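Local coordinates for transcriptional regulator, MerR family (Bacillus thuringiensis serovar konkukian, PDB 3GPV), which probably binds promoter DNA as a dimeric transcription factor of the MerR family, at residues M15-L28 and R53-L67. Sequence-based numbering, arbitrary orientation.
Sequences MYYTIGQVAKMQHL and RIFNEEALKYLEMIL
Y17 and F55 form an antiparallel hydrogen-bonded pair joining the short strands 17-18 and 53-55. F55 N reaches Y17 O at 2.8 Å, almost straight (176°) and in the carbonyl plane, whereas the return bond from Y17 N to F55 O is more bent. Water bridges flank the pair, one between M15 O and E57 N, the other between I19 N and R53 O. A helix follows each strand: T18 and Q21 make a capping box on helix 19-25, and N56 OD1 caps helix 57-70 through A59 N.

Between the helices, V22 points toward 53-67 and divides its methyls. CG1, anti to the backbone N (chi1 172°), meets L63 CD2 tip to tip at a tight 3.2 Å; CG2 touches L60 CD2 and, at 3.6 Å, F55 CD2. I19 CD1 abuts the edge of the F55 ring, 3.2 Å from CE2, and F42 stacks edge-to-face on that ring. Q26 OE1 lies 3.4 Å from L67 CD1, and L28 adds its methyls to L67. Ahead of the strand, Y16 packs CB against I54 CG1 (3.4 Å). With helix 30-38 covering I19 and L28, the contact forms part of the hydrophobic core of the MerR winged helix-turn-helix domain.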
HETATM    1  N   MSE B  15     -24.123  20.802 -14.206  1.00 28.24           N
HETATM    2  CA  MSE B  15     -24.527  20.081 -12.932  1.00 33.37           C
HETATM    3  C   MSE B  15     -23.364  19.879 -11.982  1.00 39.23           C
HETATM    4  O   MSE B  15     -22.248  19.562 -12.396  1.00 40.21           O
HETATM    5  CB  MSE B  15     -25.032  18.643 -13.182  1.00 26.89           C
HETATM    6  CG  MSE B  15     -25.263  17.836 -11.867  1.00 29.23           C
HETATM    7 SE   MSE B  15     -27.015  18.423 -11.146  1.00 50.01          SE
HETATM    8  CE  MSE B  15     -27.737  18.829 -12.961  1.00 28.44           C
ATOM      9  N   TYR B  16     -23.674  19.920 -10.699  1.00 38.97           N
ATOM     10  CA  TYR B  16     -22.674  19.691  -9.688  1.00 42.94           C
ATOM     11  C   TYR B  16     -23.159  18.565  -8.769  1.00 43.52           C
ATOM     12  O   TYR B  16     -24.323  18.121  -8.797  1.00 42.62           O
ATOM     13  CB  TYR B  16     -22.473  20.965  -8.906  1.00 47.12           C
ATOM     14  CG  TYR B  16     -23.757  21.348  -8.233  1.00 50.06           C
ATOM     15  CD1 TYR B  16     -24.048  20.899  -6.936  1.00 49.51           C
ATOM     16  CD2 TYR B  16     -24.681  22.191  -8.870  1.00 49.90           C
ATOM     17  CE1 TYR B  16     -25.247  21.292  -6.270  1.00 50.56           C
ATOM     18  CE2 TYR B  16     -25.871  22.579  -8.232  1.00 50.65           C
ATOM     19  CZ  TYR B  16     -26.151  22.139  -6.924  1.00 51.57           C
ATOM     20  OH  TYR B  16     -27.313  22.566  -6.277  1.00 51.27           O
ATOM     21  N   TYR B  17     -22.220  18.102  -7.964  1.00 41.03           N
ATOM     22  CA  TYR B  17     -22.454  17.026  -7.029  1.00 38.59           C
ATOM     23  C   TYR B  17     -21.884  17.390  -5.671  1.00 36.69           C
ATOM     24  O   TYR B  17     -20.839  18.024  -5.566  1.00 34.04           O
ATOM     25  CB  TYR B  17     -21.812  15.756  -7.578  1.00 39.93           C
ATOM     26  CG  TYR B  17     -22.338  15.406  -8.949  1.00 40.59           C
ATOM     27  CD1 TYR B  17     -23.542  14.716  -9.100  1.00 41.15           C
ATOM     28  CD2 TYR B  17     -21.672  15.823 -10.099  1.00 40.68           C
ATOM     29  CE1 TYR B  17     -24.073  14.454 -10.362  1.00 41.62           C
ATOM     30  CE2 TYR B  17     -22.196  15.567 -11.362  1.00 41.42           C
ATOM     31  CZ  TYR B  17     -23.396  14.884 -11.485  1.00 41.98           C
ATOM     32  OH  TYR B  17     -23.925  14.633 -12.726  1.00 42.52           O
ATOM     33  N   THR B  18     -22.596  17.006  -4.625  1.00 35.42           N
ATOM     34  CA  THR B  18     -22.159  17.305  -3.264  1.00 36.15           C
ATOM     35  C   THR B  18     -21.026  16.391  -2.777  1.00 36.12           C
ATOM     36  O   THR B  18     -20.846  15.285  -3.285  1.00 34.09           O
ATOM     37  CB  THR B  18     -23.318  17.173  -2.290  1.00 35.38           C
ATOM     38  OG1 THR B  18     -23.746  15.806  -2.257  1.00 35.18           O
ATOM     39  CG2 THR B  18     -24.471  18.055  -2.724  1.00 34.34           C
ATOM     40  N   ILE B  19     -20.271  16.867  -1.791  1.00 36.63           N
ATOM     41  CA  ILE B  19     -19.169  16.095  -1.220  1.00 39.55           C
ATOM     42  C   ILE B  19     -19.698  14.708  -0.826  1.00 38.86           C
ATOM     43  O   ILE B  19     -19.010  13.697  -0.968  1.00 37.39           O
ATOM     44  CB  ILE B  19     -18.616  16.766   0.057  1.00 41.71           C
ATOM     45  CG1 ILE B  19     -18.433  18.277  -0.154  1.00 45.48           C
ATOM     46  CG2 ILE B  19     -17.311  16.120   0.456  1.00 43.33           C
ATOM     47  CD1 ILE B  19     -17.464  18.681  -1.240  1.00 47.11           C
ATOM     48  N   GLY B  20     -20.933  14.682  -0.325  1.00 37.85           N
ATOM     49  CA  GLY B  20     -21.555  13.441   0.091  1.00 37.12           C
ATOM     50  C   GLY B  20     -21.880  12.472  -1.030  1.00 37.04           C
ATOM     51  O   GLY B  20     -21.696  11.265  -0.877  1.00 37.19           O
ATOM     52  N   GLN B  21     -22.369  12.985  -2.157  1.00 36.42           N
ATOM     53  CA  GLN B  21     -22.699  12.131  -3.288  1.00 35.83           C
ATOM     54  C   GLN B  21     -21.416  11.602  -3.915  1.00 35.30           C
ATOM     55  O   GLN B  21     -21.338  10.447  -4.326  1.00 35.63           O
ATOM     56  CB  GLN B  21     -23.503  12.913  -4.332  1.00 37.02           C
ATOM     57  CG  GLN B  21     -24.811  13.476  -3.799  1.00 37.53           C
ATOM     58  CD  GLN B  21     -25.487  14.426  -4.767  1.00 38.38           C
ATOM     59  OE1 GLN B  21     -24.832  15.249  -5.396  1.00 37.93           O
ATOM     60  NE2 GLN B  21     -26.807  14.327  -4.878  1.00 39.77           N
ATOM     61  N   VAL B  22     -20.406  12.457  -3.983  1.00 35.42           N
ATOM     62  CA  VAL B  22     -19.134  12.062  -4.558  1.00 37.40           C
ATOM     63  C   VAL B  22     -18.513  10.945  -3.725  1.00 38.61           C
ATOM     64  O   VAL B  22     -17.906  10.025  -4.269  1.00 36.16           O
ATOM     65  CB  VAL B  22     -18.178  13.263  -4.643  1.00 37.02           C
ATOM     66  CG1 VAL B  22     -16.803  12.810  -5.065  1.00 36.43           C
ATOM     67  CG2 VAL B  22     -18.715  14.273  -5.645  1.00 38.03           C
ATOM     68  N   ALA B  23     -18.677  11.023  -2.405  1.00 39.83           N
ATOM     69  CA  ALA B  23     -18.136  10.005  -1.510  1.00 41.74           C
ATOM     70  C   ALA B  23     -18.774   8.671  -1.843  1.00 42.73           C
ATOM     71  O   ALA B  23     -18.104   7.644  -1.901  1.00 42.48           O
ATOM     72  CB  ALA B  23     -18.410  10.367  -0.066  1.00 41.54           C
ATOM     73  N   LYS B  24     -20.081   8.692  -2.064  1.00 42.46           N
ATOM     74  CA  LYS B  24     -20.786   7.472  -2.415  1.00 43.03           C
ATOM     75  C   LYS B  24     -20.311   6.937  -3.765  1.00 39.54           C
ATOM     76  O   LYS B  24     -20.025   5.749  -3.897  1.00 43.21           O
ATOM     77  CB  LYS B  24     -22.291   7.724  -2.451  1.00 47.76           C
ATOM     78  CG  LYS B  24     -22.855   8.259  -1.148  1.00 52.58           C
ATOM     79  CD  LYS B  24     -24.370   8.356  -1.167  1.00 56.21           C
ATOM     80  CE  LYS B  24     -24.896   8.851   0.175  1.00 58.02           C
ATOM     81  NZ  LYS B  24     -26.390   8.874   0.221  1.00 61.62           N
HETATM   82  N   MSE B  25     -20.224   7.802  -4.772  1.00 36.31           N
HETATM   83  CA  MSE B  25     -19.776   7.338  -6.068  1.00 34.18           C
HETATM   84  C   MSE B  25     -18.349   6.818  -6.003  1.00 38.15           C
HETATM   85  O   MSE B  25     -18.022   5.835  -6.652  1.00 39.73           O
HETATM   86  CB  MSE B  25     -19.878   8.457  -7.099  1.00 27.59           C
HETATM   87  CG  MSE B  25     -21.302   8.830  -7.424  1.00 28.62           C
HETATM   88 SE   MSE B  25     -21.363  10.191  -8.790  1.00 47.10          SE
HETATM   89  CE  MSE B  25     -20.830  11.725  -7.851  1.00 28.17           C
ATOM     90  N   GLN B  26     -17.509   7.475  -5.216  1.00 37.65           N
ATOM     91  CA  GLN B  26     -16.114   7.054  -5.114  1.00 42.26           C
ATOM     92  C   GLN B  26     -15.866   6.062  -4.009  1.00 44.94           C
ATOM     93  O   GLN B  26     -14.722   5.762  -3.707  1.00 44.18           O
ATOM     94  CB  GLN B  26     -15.167   8.258  -4.972  1.00 43.93           C
ATOM     95  CG  GLN B  26     -15.247   9.175  -6.172  1.00 46.45           C
ATOM     96  CD  GLN B  26     -14.797   8.491  -7.448  1.00 48.70           C
ATOM     97  OE1 GLN B  26     -13.703   7.929  -7.508  1.00 48.23           O
ATOM     98  NE2 GLN B  26     -15.640   8.541  -8.483  1.00 51.01           N
ATOM     99  N   HIS B  27     -16.943   5.507  -3.456  1.00 46.35           N
ATOM    100  CA  HIS B  27     -16.836   4.538  -2.373  1.00 48.20           C
ATOM    101  C   HIS B  27     -15.879   5.045  -1.305  1.00 49.26           C
ATOM    102  O   HIS B  27     -15.034   4.304  -0.802  1.00 49.32           O
ATOM    103  CB  HIS B  27     -16.363   3.180  -2.898  1.00 48.35           C
ATOM    104  CG  HIS B  27     -17.351   2.508  -3.792  1.00 49.77           C
ATOM    105  ND1 HIS B  27     -17.059   1.360  -4.497  1.00 50.68           N
ATOM    106  CD2 HIS B  27     -18.632   2.819  -4.097  1.00 50.51           C
ATOM    107  CE1 HIS B  27     -18.116   0.996  -5.198  1.00 50.95           C
ATOM    108  NE2 HIS B  27     -19.085   1.865  -4.973  1.00 51.37           N
ATOM    109  N   LEU B  28     -16.018   6.325  -0.980  1.00 48.97           N
ATOM    110  CA  LEU B  28     -15.200   6.971   0.036  1.00 49.82           C
ATOM    111  C   LEU B  28     -16.117   7.358   1.184  1.00 50.85           C
ATOM    112  O   LEU B  28     -17.320   7.515   0.990  1.00 50.70           O
ATOM    113  CB  LEU B  28     -14.553   8.237  -0.520  1.00 49.07           C
ATOM    114  CG  LEU B  28     -13.489   8.132  -1.609  1.00 47.82           C
ATOM    115  CD1 LEU B  28     -13.297   9.498  -2.247  1.00 45.99           C
ATOM    116  CD2 LEU B  28     -12.186   7.621  -1.016  1.00 46.72           C
ATOM    117  N   ARG B  53     -19.588  24.035  -1.094  1.00 54.93           N
ATOM    118  CA  ARG B  53     -18.536  23.663  -2.028  1.00 53.39           C
ATOM    119  C   ARG B  53     -18.907  22.325  -2.651  1.00 50.25           C
ATOM    120  O   ARG B  53     -19.135  21.335  -1.958  1.00 49.05           O
ATOM    121  CB  ARG B  53     -17.188  23.624  -1.306  1.00 55.46           C
ATOM    122  CG  ARG B  53     -16.816  25.011  -0.800  1.00 59.03           C
ATOM    123  CD  ARG B  53     -15.553  25.055   0.038  1.00 60.96           C
ATOM    124  NE  ARG B  53     -14.344  24.814  -0.741  1.00 62.21           N
ATOM    125  CZ  ARG B  53     -13.601  23.721  -0.633  1.00 63.42           C
ATOM    126  NH1 ARG B  53     -13.948  22.769   0.223  1.00 64.36           N
ATOM    127  NH2 ARG B  53     -12.508  23.581  -1.370  1.00 64.45           N
ATOM    128  N   ILE B  54     -18.992  22.318  -3.974  1.00 46.74           N
ATOM    129  CA  ILE B  54     -19.401  21.132  -4.710  1.00 45.40           C
ATOM    130  C   ILE B  54     -18.452  20.755  -5.836  1.00 43.82           C
ATOM    131  O   ILE B  54     -17.553  21.515  -6.196  1.00 42.44           O
ATOM    132  CB  ILE B  54     -20.804  21.334  -5.324  1.00 46.35           C
ATOM    133  CG1 ILE B  54     -20.767  22.463  -6.360  1.00 45.36           C
ATOM    134  CG2 ILE B  54     -21.808  21.666  -4.235  1.00 46.02           C
ATOM    135  CD1 ILE B  54     -20.479  23.841  -5.799  1.00 50.10           C
ATOM    136  N   PHE B  55     -18.694  19.580  -6.402  1.00 42.36           N
ATOM    137  CA  PHE B  55     -17.888  19.047  -7.491  1.00 42.01           C
ATOM    138  C   PHE B  55     -18.572  19.139  -8.851  1.00 41.39           C
ATOM    139  O   PHE B  55     -19.673  18.620  -9.020  1.00 39.56           O
ATOM    140  CB  PHE B  55     -17.573  17.564  -7.243  1.00 41.71           C
ATOM    141  CG  PHE B  55     -16.611  17.313  -6.124  1.00 41.86           C
ATOM    142  CD1 PHE B  55     -15.273  17.020  -6.391  1.00 42.07           C
ATOM    143  CD2 PHE B  55     -17.034  17.365  -4.803  1.00 40.82           C
ATOM    144  CE1 PHE B  55     -14.374  16.782  -5.354  1.00 41.27           C
ATOM    145  CE2 PHE B  55     -16.137  17.129  -3.756  1.00 41.16           C
ATOM    146  CZ  PHE B  55     -14.808  16.837  -4.034  1.00 40.75           C
ATOM    147  N   ASN B  56     -17.935  19.805  -9.808  1.00 42.15           N
ATOM    148  CA  ASN B  56     -18.472  19.832 -11.164  1.00 44.04           C
ATOM    149  C   ASN B  56     -17.722  18.695 -11.870  1.00 44.88           C
ATOM    150  O   ASN B  56     -16.889  18.022 -11.260  1.00 42.34           O
ATOM    151  CB  ASN B  56     -18.207  21.164 -11.877  1.00 46.44           C
ATOM    152  CG  ASN B  56     -16.768  21.616 -11.768  1.00 48.23           C
ATOM    153  OD1 ASN B  56     -15.866  20.809 -11.555  1.00 48.65           O
ATOM    154  ND2 ASN B  56     -16.544  22.921 -11.926  1.00 49.34           N
ATOM    155  N   GLU B  57     -18.007  18.478 -13.144  1.00 45.64           N
ATOM    156  CA  GLU B  57     -17.368  17.403 -13.890  1.00 46.74           C
ATOM    157  C   GLU B  57     -15.843  17.456 -13.869  1.00 45.53           C
ATOM    158  O   GLU B  57     -15.182  16.424 -13.780  1.00 45.55           O
ATOM    159  CB  GLU B  57     -17.866  17.408 -15.335  1.00 49.51           C
ATOM    160  CG  GLU B  57     -17.624  16.102 -16.080  1.00 55.21           C
ATOM    161  CD  GLU B  57     -18.148  16.136 -17.504  1.00 57.85           C
ATOM    162  OE1 GLU B  57     -17.602  16.908 -18.327  1.00 60.33           O
ATOM    163  OE2 GLU B  57     -19.110  15.395 -17.799  1.00 59.95           O
ATOM    164  N   GLU B  58     -15.275  18.648 -13.956  1.00 43.95           N
ATOM    165  CA  GLU B  58     -13.826  18.757 -13.945  1.00 43.98           C
ATOM    166  C   GLU B  58     -13.251  18.451 -12.558  1.00 41.60           C
ATOM    167  O   GLU B  58     -12.173  17.861 -12.438  1.00 37.69           O
ATOM    168  CB  GLU B  58     -13.386  20.152 -14.403  1.00 46.38           C
ATOM    169  CG  GLU B  58     -11.872  20.309 -14.433  1.00 52.08           C
ATOM    170  CD  GLU B  58     -11.382  21.173 -15.577  1.00 54.82           C
ATOM    171  OE1 GLU B  58     -11.568  22.407 -15.520  1.00 56.64           O
ATOM    172  OE2 GLU B  58     -10.813  20.610 -16.540  1.00 55.39           O
ATOM    173  N   ALA B  59     -13.978  18.844 -11.516  1.00 37.35           N
ATOM    174  CA  ALA B  59     -13.527  18.606 -10.156  1.00 36.10           C
ATOM    175  C   ALA B  59     -13.425  17.105  -9.914  1.00 35.62           C
ATOM    176  O   ALA B  59     -12.529  16.643  -9.221  1.00 34.83           O
ATOM    177  CB  ALA B  59     -14.503  19.233  -9.156  1.00 34.46           C
ATOM    178  N   LEU B  60     -14.356  16.349 -10.481  1.00 35.72           N
ATOM    179  CA  LEU B  60     -14.353  14.901 -10.318  1.00 37.63           C
ATOM    180  C   LEU B  60     -13.167  14.244 -11.035  1.00 38.26           C
ATOM    181  O   LEU B  60     -12.581  13.290 -10.521  1.00 34.49           O
ATOM    182  CB  LEU B  60     -15.666  14.306 -10.830  1.00 38.58           C
ATOM    183  CG  LEU B  60     -16.915  14.672 -10.024  1.00 39.41           C
ATOM    184  CD1 LEU B  60     -18.138  14.052 -10.664  1.00 40.46           C
ATOM    185  CD2 LEU B  60     -16.759  14.185  -8.602  1.00 38.98           C
ATOM    186  N   LYS B  61     -12.832  14.744 -12.225  1.00 38.84           N
ATOM    187  CA  LYS B  61     -11.704  14.205 -12.981  1.00 39.52           C
ATOM    188  C   LYS B  61     -10.453  14.375 -12.125  1.00 38.58           C
ATOM    189  O   LYS B  61      -9.637  13.467 -12.020  1.00 38.91           O
ATOM    190  CB  LYS B  61     -11.551  14.940 -14.316  1.00 40.55           C
ATOM    191  CG  LYS B  61     -12.697  14.665 -15.280  1.00 42.66           C
ATOM    192  CD  LYS B  61     -12.660  15.583 -16.498  1.00 46.20           C
ATOM    193  CE  LYS B  61     -13.819  15.295 -17.454  1.00 46.06           C
ATOM    194  NZ  LYS B  61     -13.964  16.345 -18.509  1.00 49.12           N
ATOM    195  N   TYR B  62     -10.317  15.533 -11.494  1.00 37.60           N
ATOM    196  CA  TYR B  62      -9.174  15.783 -10.624  1.00 36.14           C
ATOM    197  C   TYR B  62      -9.204  14.835  -9.417  1.00 35.41           C
ATOM    198  O   TYR B  62      -8.169  14.352  -8.960  1.00 30.07           O
ATOM    199  CB  TYR B  62      -9.189  17.229 -10.127  1.00 41.11           C
ATOM    200  CG  TYR B  62      -8.501  18.230 -11.028  1.00 43.69           C
ATOM    201  CD1 TYR B  62      -7.174  18.049 -11.415  1.00 45.48           C
ATOM    202  CD2 TYR B  62      -9.152  19.389 -11.437  1.00 43.91           C
ATOM    203  CE1 TYR B  62      -6.512  18.999 -12.182  1.00 46.77           C
ATOM    204  CE2 TYR B  62      -8.503  20.348 -12.203  1.00 46.64           C
ATOM    205  CZ  TYR B  62      -7.180  20.149 -12.573  1.00 47.53           C
ATOM    206  OH  TYR B  62      -6.522  21.096 -13.323  1.00 48.25           O
ATOM    207  N   LEU B  63     -10.399  14.567  -8.895  1.00 32.72           N
ATOM    208  CA  LEU B  63     -10.509  13.667  -7.751  1.00 32.86           C
ATOM    209  C   LEU B  63     -10.068  12.252  -8.105  1.00 32.90           C
ATOM    210  O   LEU B  63      -9.430  11.571  -7.307  1.00 29.24           O
ATOM    211  CB  LEU B  63     -11.948  13.620  -7.222  1.00 34.51           C
ATOM    212  CG  LEU B  63     -12.210  12.554  -6.137  1.00 32.90           C
ATOM    213  CD1 LEU B  63     -11.274  12.763  -4.956  1.00 32.63           C
ATOM    214  CD2 LEU B  63     -13.656  12.623  -5.669  1.00 33.10           C
ATOM    215  N   GLU B  64     -10.425  11.803  -9.301  1.00 33.51           N
ATOM    216  CA  GLU B  64     -10.043  10.470  -9.725  1.00 34.35           C
ATOM    217  C   GLU B  64      -8.535  10.347  -9.794  1.00 31.11           C
ATOM    218  O   GLU B  64      -7.985   9.300  -9.460  1.00 26.80           O
ATOM    219  CB  GLU B  64     -10.679  10.137 -11.074  1.00 40.22           C
ATOM    220  CG  GLU B  64     -12.196   9.973 -10.987  1.00 47.64           C
ATOM    221  CD  GLU B  64     -12.806   9.320 -12.209  1.00 51.50           C
ATOM    222  OE1 GLU B  64     -12.358   8.214 -12.579  1.00 55.15           O
ATOM    223  OE2 GLU B  64     -13.740   9.909 -12.793  1.00 54.72           O
HETATM  224  N   MSE B  65      -7.862  11.414 -10.219  1.00 27.61           N
HETATM  225  CA  MSE B  65      -6.404  11.349 -10.289  1.00 28.13           C
HETATM  226  C   MSE B  65      -5.839  11.417  -8.888  1.00 29.81           C
HETATM  227  O   MSE B  65      -4.909  10.695  -8.565  1.00 29.23           O
HETATM  228  CB  MSE B  65      -5.802  12.462 -11.150  1.00 25.49           C
HETATM  229  CG  MSE B  65      -4.270  12.372 -11.263  1.00 27.36           C
HETATM  230 SE   MSE B  65      -3.582  10.709 -12.056  1.00 41.16          SE
HETATM  231  CE  MSE B  65      -4.250  11.051 -13.846  1.00 26.52           C
ATOM    232  N   ILE B  66      -6.408  12.272  -8.054  1.00 28.68           N
ATOM    233  CA  ILE B  66      -5.930  12.376  -6.686  1.00 32.37           C
ATOM    234  C   ILE B  66      -5.963  10.980  -6.096  1.00 33.58           C
ATOM    235  O   ILE B  66      -4.969  10.504  -5.570  1.00 32.40           O
ATOM    236  CB  ILE B  66      -6.792  13.337  -5.833  1.00 36.18           C
ATOM    237  CG1 ILE B  66      -6.667  14.756  -6.382  1.00 38.33           C
ATOM    238  CG2 ILE B  66      -6.354  13.287  -4.387  1.00 36.20           C
ATOM    239  CD1 ILE B  66      -5.225  15.219  -6.599  1.00 42.72           C
ATOM    240  N   LEU B  67      -7.091  10.296  -6.256  1.00 32.28           N
ATOM    241  CA  LEU B  67      -7.231   8.949  -5.725  1.00 35.26           C
ATOM    242  C   LEU B  67      -6.272   7.951  -6.375  1.00 35.34           C
ATOM    243  O   LEU B  67      -5.738   7.071  -5.702  1.00 33.48           O
ATOM    244  CB  LEU B  67      -8.678   8.464  -5.886  1.00 35.28           C
ATOM    245  CG  LEU B  67      -9.731   9.281  -5.127  1.00 35.87           C
ATOM    246  CD1 LEU B  67     -11.115   8.755  -5.416  1.00 36.64           C
ATOM    247  CD2 LEU B  67      -9.440   9.219  -3.643  1.00 37.87           C
TER
HETATM  248  O   HOH W   1     -20.331  19.421 -14.137  1.00 56.75           O
HETATM  249  O   HOH W   2     -21.110  19.449  -1.022  1.00 41.13           O